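Local atomic coordinates of serine protease p27 (Human astrovirus 1, PDB entry 2W5E), a protein that cleaves the viral non-structural polyprotein into functional products as a trypsin-like serine protease. Residues 22-26 against 127-131. Numbering follows the deposited sequence.
Sequences KGTGF and SGAPV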
loop_
_atom_site.group_PDB
_atom_site.type_symbol
_atom_site.label_atom_id
_atom_site.label_comp_id
_atom_site.label_asym_id
_atom_site.label_seq_id
_atom_site.Cartn_x
_atom_site.Cartn_y
_atom_site.Cartn_z
ATOM N N LYS A 22 22.956 -20.434 -16.523
ATOM C CA LYS A 22 22.052 -19.460 -15.909
ATOM C C LYS A 22 22.070 -19.512 -14.385
ATOM O O LYS A 22 22.293 -20.568 -13.786
ATOM C CB LYS A 22 20.619 -19.651 -16.417
ATOM C CG LYS A 22 20.419 -19.314 -17.888
ATOM C CD LYS A 22 19.045 -19.755 -18.372
ATOM C CE LYS A 22 18.936 -19.697 -19.892
ATOM N NZ LYS A 22 19.016 -18.302 -20.406
ATOM N N GLY A 23 21.834 -18.358 -13.767
ATOM C CA GLY A 23 21.751 -18.274 -12.314
ATOM C C GLY A 23 20.677 -17.297 -11.890
ATOM O O GLY A 23 20.022 -16.678 -12.733
ATOM N N THR A 24 20.505 -17.159 -10.579
ATOM C CA THR A 24 19.559 -16.202 -10.015
ATOM C C THR A 24 20.301 -14.936 -9.585
ATOM O O THR A 24 21.424 -14.996 -9.074
ATOM C CB THR A 24 18.767 -16.821 -8.820
ATOM O OG1 THR A 24 18.003 -17.942 -9.282
ATOM C CG2 THR A 24 17.811 -15.804 -8.195
ATOM N N GLY A 25 19.671 -13.788 -9.818
ATOM C CA GLY A 25 20.161 -12.521 -9.302
ATOM C C GLY A 25 19.057 -11.844 -8.504
ATOM O O GLY A 25 17.894 -12.229 -8.593
ATOM N N PHE A 26 19.418 -10.837 -7.723
ATOM C CA PHE A 26 18.411 -10.059 -7.009
ATOM C C PHE A 26 18.772 -8.585 -6.899
ATOM O O PHE A 26 19.944 -8.219 -6.790
ATOM C CB PHE A 26 18.101 -10.676 -5.632
ATOM C CG PHE A 26 19.261 -10.671 -4.681
ATOM C CD1 PHE A 26 20.159 -11.737 -4.649
ATOM C CD2 PHE A 26 19.442 -9.616 -3.793
ATOM C CE1 PHE A 26 21.221 -11.747 -3.754
ATOM C CE2 PHE A 26 20.508 -9.613 -2.896
ATOM C CZ PHE A 26 21.398 -10.679 -2.874
ATOM N N SER A 127 22.186 -21.246 -7.603
ATOM C CA SER A 127 23.309 -20.311 -7.464
ATOM C C SER A 127 22.861 -18.857 -7.605
ATOM O O SER A 127 22.136 -18.514 -8.541
ATOM C CB SER A 127 24.409 -20.614 -8.487
ATOM O OG SER A 127 24.883 -21.951 -8.376
ATOM N N GLY A 128 23.293 -18.021 -6.661
ATOM C CA GLY A 128 22.979 -16.591 -6.659
ATOM C C GLY A 128 21.738 -16.203 -5.861
ATOM O O GLY A 128 21.552 -15.029 -5.537
ATOM N N ALA A 129 20.899 -17.185 -5.537
ATOM C CA ALA A 129 19.636 -16.949 -4.823
ATOM C C ALA A 129 19.828 -16.211 -3.496
ATOM O O ALA A 129 20.714 -16.556 -2.712
ATOM C CB ALA A 129 18.917 -18.254 -4.582
ATOM N N PRO A 130 18.987 -15.193 -3.237
ATOM C CA PRO A 130 19.049 -14.523 -1.946
ATOM C C PRO A 130 18.534 -15.447 -0.839
ATOM O O PRO A 130 17.518 -16.131 -1.011
ATOM C CB PRO A 130 18.118 -13.317 -2.128
ATOM C CG PRO A 130 17.140 -13.756 -3.170
ATOM C CD PRO A 130 17.932 -14.632 -4.104
ATOM N N VAL A 131 19.258 -15.483 0.271
ATOM C CA VAL A 131 18.805 -16.180 1.467
ATOM C C VAL A 131 18.377 -15.101 2.454
ATOM O O VAL A 131 19.208 -14.338 2.928
ATOM C CB VAL A 131 19.911 -17.086 2.064
ATOM C CG1 VAL A 131 19.375 -17.873 3.258
ATOM C CG2 VAL A 131 20.440 -18.056 0.998
HETATM O O HOH W 1 19.712 -19.924 -9.764
#
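The ring of Phe26 lies over the pyrrolidine of Pro130, with Pro130 CB 3.8 Å from the ring centroid and 19° off the ring normal. This is a CH-pi contact over one face, displaced toward the rim that carries CD1. At the edge of the same ring, in its plane, Gly128 O sits 3.7 Å from Phe26 CD1. Phe26 holds CG between its backbone N and carbonyl carbon (chi1 64°), a rotation that sets the ring against the proline. Leu13, Val138 and Val141 also pack on Phe26.

One backbone hydrogen bond joins the two segments. Thr24 N donates to Ser127 O at 2.9 Å, and the bond is nearly straight at 168°. Water 1 lies 3.1 Å from Ser127 O and within hydrogen-bonding distance of Thr24 OG1, and so bridges the two. That hydroxyl is further bonded to Tyr97 N. In Thr24, OG1 stands beside the backbone N and anti to the carbonyl carbon. This leaves the methyl opposite the N and facing Ala129, with CG2 4.0 Å from Ala129 CA.

The protein has the two-barrel fold of trypsin-like peptidases. Residues 22-26 belong to a strand of the first barrel, and 127-131 lead into strand 130-132 of the second. The contact therefore lies where the barrels meet. Ser127 is the serine of the charge relay system, and its OG is hydrogen-bonded to His37 NE2. The backbone bond to Thr24 thus ties the residue bearing the catalytic hydroxyl to the first barrel, which also supplies His37 and Asp65.

Gly128 has a positive phi. With no side chain in the way, its CA makes a CA-H...O contact with Thr24 O at 3.3 Å. Thr24 O also accepts a hydrogen bond from Thr34 OG1.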